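PDB 3DFF: teicoplanin pseudoaglycone deacetylases Orf2 from Actinoplanes teichomyceticus, which probably hydrolyses the N-acetyl amide of the teicoplanin pseudoaglycone in a zinc-dependent reaction during antibiotic biosynthesis. Local coordinates for residues G46-Q49 with P50-P54; R58-T61 with I62-L65; N122-P126 with D127-D131. All blocks are in the same frame, centred on the assembly; numbering follows the deposited sequence.

The three local contacts illustrate how a chain is turned into and out of helices near a zinc site, the ion bound by His-16, Asp-19 and His-164. Contact 1 leads into helix 54-62 and contact 2 ends it. Their centres lie 13 Å apart, and they meet where the rings of Tyr-52 and His-60 pack edge-to-face, Tyr-52 CD2 being 3.6 Å from His-60 CE1. The side chain of Trp-63 is about 9 Å from the zinc ion. Contact 3, starting helix 126-147, stands about 9 Å from contact 1 at the nearest atoms; the side chain of Asp-129, seen with His-124 to bind another zinc ion, is about 9 Å from that of Asp-163.

Contact 1: G46-Q49 with P50-P54; sequences GAAQ and PPYSP
The ring of Tyr-52 folds back over the chain that precedes it: Ala-48 meets its edge near the ring plane, CB standing 4.1 Å from CE1 of Tyr-52, and Pro-50 N lies 3.7 Å above one face, offset toward the rim. The carbonyl carbon of Gln-49 approaches the same ring obliquely. With CG beside its backbone N (chi1 -62°), Tyr-52 sends its phenol back to Ala-48, where OH comes to 3.3 Å from Ala-48 O. A water joins the two more clearly, donating to Ala-48 O at 2.9 Å and hydrogen-bonding with Tyr-52 OH, also at 2.9 Å. The peptide between Pro-50 and Pro-51 is cis, and the chain then enters helix 54-62 through Ser-53 at the N-cap, whose OG accepts from Ala-56 N. Gln-49 takes another course, its extended amide arm running past Pro-50, with CG 3.8 Å from Pro-50 O. The Tyr-52 ring also meets that of Tyr-100, and Ala-48 rests on Leu-96 and Tyr-100, its side chain about 7 Å from that of Asp-97, which has been seen to bind a zinc ion that is absent from this chain.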
# COMPACT_ATOMS: atom_id res chain seq x y z
N GLY A 46 9.00 -1.12 8.94
CA GLY A 46 10.14 -1.50 9.79
C GLY A 46 10.88 -0.29 10.32
O GLY A 46 11.10 0.69 9.59
N ALA A 47 11.24 -0.35 11.60
CA ALA A 47 11.96 0.73 12.27
C ALA A 47 13.27 1.03 11.56
O ALA A 47 14.00 0.13 11.17
CB ALA A 47 12.22 0.34 13.70
N ALA A 48 13.57 2.31 11.42
CA ALA A 48 14.81 2.73 10.80
C ALA A 48 15.47 3.78 11.68
O ALA A 48 14.80 4.53 12.40
CB ALA A 48 14.56 3.27 9.40
N GLN A 49 16.79 3.81 11.66
CA GLN A 49 17.50 4.80 12.46
C GLN A 49 18.66 5.36 11.65
O GLN A 49 19.08 4.73 10.69
CB GLN A 49 17.98 4.20 13.79
CG GLN A 49 18.93 3.00 13.69
CD GLN A 49 19.69 2.77 15.01
OE1 GLN A 49 20.19 3.72 15.64
NE2 GLN A 49 19.80 1.50 15.41
N PRO A 50 19.15 6.55 12.02
CA PRO A 50 20.32 7.08 11.31
C PRO A 50 21.52 6.14 11.43
O PRO A 50 21.57 5.31 12.36
CB PRO A 50 20.61 8.40 12.03
CG PRO A 50 19.32 8.78 12.68
CD PRO A 50 18.69 7.48 13.07
N PRO A 51 22.48 6.25 10.50
CA PRO A 51 22.53 7.21 9.38
C PRO A 51 21.54 6.94 8.26
O PRO A 51 21.35 5.79 7.87
CB PRO A 51 23.97 7.07 8.85
CG PRO A 51 24.71 6.29 9.89
CD PRO A 51 23.69 5.41 10.54
N TYR A 52 20.91 8.01 7.77
CA TYR A 52 20.02 7.94 6.62
C TYR A 52 20.75 8.38 5.37
O TYR A 52 21.67 9.19 5.44
CB TYR A 52 18.78 8.83 6.80
CG TYR A 52 17.88 8.47 7.97
CD1 TYR A 52 17.28 7.21 8.05
CD2 TYR A 52 17.60 9.39 8.98
CE1 TYR A 52 16.45 6.88 9.11
CE2 TYR A 52 16.78 9.07 10.05
CZ TYR A 52 16.21 7.82 10.11
OH TYR A 52 15.38 7.51 11.17
N SER A 53 20.32 7.88 4.22
CA SER A 53 20.91 8.30 2.95
C SER A 53 20.53 9.75 2.66
O SER A 53 19.55 10.24 3.21
CB SER A 53 20.38 7.41 1.83
OG SER A 53 19.04 7.76 1.50
N PRO A 54 21.30 10.45 1.80
CA PRO A 54 20.83 11.76 1.34
C PRO A 54 19.39 11.71 0.81
O PRO A 54 18.62 12.63 1.10
CB PRO A 54 21.81 12.10 0.21
CG PRO A 54 23.07 11.43 0.63
CD PRO A 54 22.62 10.12 1.23
O HOH W 1 12.74 6.21 11.21

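Contact 2: R58-T61 with I62-L65; sequences RMHT and IWGL
Leu-65 N reaches back to His-60 O (2.9 Å) and Gly-64 N to Thr-61 O (3.0 Å), the two bonds of a Schellman motif, with Gly-64 at positive phi as the C-prime residue that ends helix 54-62. The last ordinary helical turns are closed by Ile-62 N to Arg-58 O and by Trp-63 N to Met-59 O. Among the side chains, the indole of Trp-63 meets both Met-59 and His-60. Its CG stands beside the backbone N (chi1 -67°), which lays the ring back along the turn before it, so that Met-59 O sits 3.2 Å above one face, offset toward the rim. On the same side of the ring plane the bent chain of Met-59, modelled as selenomethionine, brings CE to 3.5 Å from NE1 of Trp-63 in one of its two conformers. Past the other end of the indole lies His-60, turned so that Trp-63 CZ3 meets its edge in plane, 3.7 Å from CD2 of His-60; the two rings are oblique, their planes 35° apart. The imidazole is held against rotation because both nitrogens are bonded, NE2 with Tyr-100 OH and ND1 with Pro-67 O. One turn earlier in the helix Arg-58, in the conformer given, lays one face of its guanidinium over Ile-62, NH1 being 3.6 Å from CD1 of Ile-62. The turn packs against two helices: Leu-65, His-60 and Trp-63 rest on Ala-71 of helix 71-85, whose Arg-75 makes a cation-pi contact with the indole, while Met-59, Ile-62 and Trp-63 pack on Leu-235 of helix 233-237.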
# COMPACT_ATOMS: atom_id res chain seq x y z
N ARG A 58 16.17 13.74 2.26
CA ARG A 58 15.35 14.59 1.40
C ARG A 58 13.86 14.26 1.54
O ARG A 58 13.01 15.16 1.57
CB ARG A 58 15.79 14.46 -0.07
CG ARG A 58 15.12 15.46 -1.00
CD ARG A 58 15.43 15.17 -2.45
NE ARG A 58 14.50 15.85 -3.36
CZ ARG A 58 13.41 15.30 -3.88
NH1 ARG A 58 13.09 14.05 -3.59
NH2 ARG A 58 12.63 16.00 -4.69
N MSE A 59 13.54 12.97 1.64
CA MSE A 59 12.15 12.55 1.80
C MSE A 59 11.60 13.04 3.13
O MSE A 59 10.46 13.51 3.21
CB MSE A 59 12.01 11.03 1.71
CG MSE A 59 12.14 10.47 0.31
SE MSE A 59 11.04 11.36 -1.05
CE MSE A 59 9.46 11.86 0.02
N HIS A 60 12.42 12.92 4.17
CA HIS A 60 12.00 13.36 5.51
C HIS A 60 11.62 14.83 5.50
O HIS A 60 10.61 15.22 6.09
CB HIS A 60 13.08 13.07 6.55
CG HIS A 60 13.33 11.60 6.74
ND1 HIS A 60 14.41 11.12 7.45
CD2 HIS A 60 12.64 10.52 6.31
CE1 HIS A 60 14.38 9.79 7.44
NE2 HIS A 60 13.31 9.41 6.77
N THR A 61 12.41 15.64 4.80
CA THR A 61 12.13 17.06 4.63
C THR A 61 10.81 17.31 3.90
O THR A 61 10.03 18.18 4.31
CB THR A 61 13.31 17.76 3.93
OG1 THR A 61 14.47 17.70 4.79
CG2 THR A 61 12.97 19.22 3.63
N ILE A 62 10.54 16.52 2.86
CA ILE A 62 9.30 16.62 2.09
C ILE A 62 8.10 16.25 2.99
O ILE A 62 6.99 16.81 2.84
CB ILE A 62 9.38 15.75 0.82
CG1 ILE A 62 10.29 16.43 -0.20
CG2 ILE A 62 8.00 15.47 0.23
CD1 ILE A 62 10.74 15.51 -1.33
N TRP A 63 8.35 15.35 3.94
CA TRP A 63 7.32 14.90 4.88
C TRP A 63 7.16 15.83 6.08
O TRP A 63 6.42 15.52 7.02
CB TRP A 63 7.67 13.49 5.39
CG TRP A 63 7.59 12.44 4.33
CD1 TRP A 63 6.89 12.50 3.15
CD2 TRP A 63 8.20 11.15 4.38
NE1 TRP A 63 7.05 11.32 2.46
CE2 TRP A 63 7.84 10.47 3.19
CE3 TRP A 63 9.00 10.49 5.32
CZ2 TRP A 63 8.26 9.17 2.92
CZ3 TRP A 63 9.43 9.21 5.04
CH2 TRP A 63 9.07 8.56 3.84
N GLY A 64 7.85 16.97 6.05
CA GLY A 64 7.72 17.95 7.13
C GLY A 64 8.47 17.62 8.41
O GLY A 64 8.11 18.10 9.49
N LEU A 65 9.52 16.81 8.27
CA LEU A 65 10.36 16.39 9.38
C LEU A 65 11.77 16.91 9.19
O LEU A 65 12.13 17.35 8.10
CB LEU A 65 10.39 14.86 9.48
CG LEU A 65 9.03 14.17 9.64
CD1 LEU A 65 9.17 12.66 9.60
CD2 LEU A 65 8.34 14.64 10.93

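Contact 3: N122-P126 with D127-D131; sequences NDHSP and DSDHD
His-124 and Asp-129 meet at the start of a helix, the ring edge-on to a carboxylate oxygen and the two planes 87° apart. NE2 of His-124 donates to OD1 of Asp-129 at 2.7 Å; that oxygen lies exactly in the ring plane, but it is met on its syn side and 32° out of the carboxylate plane. The opposite ring nitrogen is held too, since ND1 of His-124 donates to Asn-122 O at 2.8 Å, in the plane of both the ring and the carbonyl. Two in-plane bonds, one at each nitrogen, thus fix the rotation of the imidazole. CG of His-124 lies between its own backbone N and carbonyl carbon (chi1 56°), which swings the ring toward the helix; there the ring edge also meets Ser-128, CD2 of His-124 standing 3.2 Å from OG of Ser-128. The hydroxyl of Ser-128 is turned to the backbone behind it and donates to Ser-125 O at 2.8 Å. Ser-125, at the N-cap, also accepts from Ser-128 N through its OG at 3.2 Å, so Ser-128 gives both its hydroxyl and its backbone N-H to the one serine. The helix proper then sets in with His-130 N to Pro-126 O, 3.1 Å and nearly straight. The acidic side chains of Asp-127 and Asp-129 in this first turn would suit the positive end of the helix dipole. His-124 also rests on Leu-103 and Leu-109. The whole is a serine N-cap followed by proline at the first helical position of 126-147, joined to a His-carboxylate pair whose two residues have been seen to bind a zinc ion that is absent here.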
# COMPACT_ATOMS: atom_id res chain seq x y z
N ASN A 122 19.22 1.76 -7.62
CA ASN A 122 20.50 1.19 -8.05
C ASN A 122 20.35 -0.24 -8.51
O ASN A 122 19.58 -1.01 -7.94
CB ASN A 122 21.52 1.30 -6.92
CG ASN A 122 22.04 2.70 -6.75
OD1 ASN A 122 22.24 3.18 -5.64
ND2 ASN A 122 22.28 3.37 -7.87
N ASP A 123 21.07 -0.61 -9.57
CA ASP A 123 20.94 -1.96 -10.09
C ASP A 123 21.44 -2.97 -9.07
O ASP A 123 22.39 -2.69 -8.34
CB ASP A 123 21.70 -2.07 -11.41
CG ASP A 123 21.01 -1.32 -12.55
OD1 ASP A 123 19.81 -1.59 -12.83
OD2 ASP A 123 21.69 -0.49 -13.18
N HIS A 124 20.79 -4.13 -9.03
CA HIS A 124 21.17 -5.18 -8.09
C HIS A 124 20.67 -6.55 -8.57
O HIS A 124 19.85 -6.63 -9.49
CB HIS A 124 20.58 -4.86 -6.70
CG HIS A 124 19.10 -4.68 -6.72
ND1 HIS A 124 18.50 -3.50 -7.13
CD2 HIS A 124 18.09 -5.53 -6.41
CE1 HIS A 124 17.19 -3.63 -7.05
NE2 HIS A 124 16.91 -4.85 -6.64
N SER A 125 21.15 -7.61 -7.92
CA SER A 125 20.94 -8.99 -8.37
C SER A 125 19.49 -9.45 -8.31
O SER A 125 18.74 -9.02 -7.43
CB SER A 125 21.82 -9.96 -7.58
OG SER A 125 21.36 -10.16 -6.24
N PRO A 126 19.11 -10.35 -9.25
CA PRO A 126 17.83 -11.07 -9.19
C PRO A 126 17.60 -11.64 -7.79
O PRO A 126 16.53 -11.42 -7.19
CB PRO A 126 18.01 -12.20 -10.22
CG PRO A 126 19.01 -11.63 -11.22
CD PRO A 126 19.90 -10.70 -10.46
N ASP A 127 18.61 -12.32 -7.26
CA ASP A 127 18.52 -13.01 -5.98
C ASP A 127 18.04 -12.10 -4.83
O ASP A 127 17.22 -12.51 -4.02
CB ASP A 127 19.86 -13.65 -5.60
CG ASP A 127 20.24 -14.79 -6.53
OD1 ASP A 127 19.43 -15.17 -7.40
OD2 ASP A 127 21.36 -15.32 -6.37
N SER A 128 18.56 -10.88 -4.76
CA SER A 128 18.19 -10.01 -3.64
C SER A 128 16.70 -9.64 -3.65
O SER A 128 16.07 -9.57 -2.60
CB SER A 128 19.08 -8.76 -3.56
OG SER A 128 19.08 -8.06 -4.80
N ASP A 129 16.15 -9.44 -4.85
CA ASP A 129 14.73 -9.18 -5.01
C ASP A 129 13.90 -10.38 -4.56
O ASP A 129 12.95 -10.23 -3.78
CB ASP A 129 14.42 -8.87 -6.48
CG ASP A 129 14.83 -7.47 -6.89
OD1 ASP A 129 14.93 -6.59 -6.01
OD2 ASP A 129 15.03 -7.24 -8.12
N HIS A 130 14.30 -11.55 -5.06
CA HIS A 130 13.66 -12.84 -4.76
C HIS A 130 13.63 -13.08 -3.25
O HIS A 130 12.60 -13.49 -2.68
CB HIS A 130 14.44 -13.95 -5.47
CG HIS A 130 13.92 -15.33 -5.20
ND1 HIS A 130 12.92 -15.91 -5.95
CD2 HIS A 130 14.27 -16.25 -4.27
CE1 HIS A 130 12.67 -17.12 -5.50
NE2 HIS A 130 13.48 -17.35 -4.48
N ASP A 131 14.77 -12.83 -2.62
CA ASP A 131 14.94 -13.03 -1.17
C ASP A 131 13.99 -12.15 -0.35
O ASP A 131 13.34 -12.63 0.58
CB ASP A 131 16.39 -12.76 -0.77
CG ASP A 131 17.35 -13.85 -1.25
OD1 ASP A 131 16.89 -14.92 -1.73
OD2 ASP A 131 18.57 -13.62 -1.16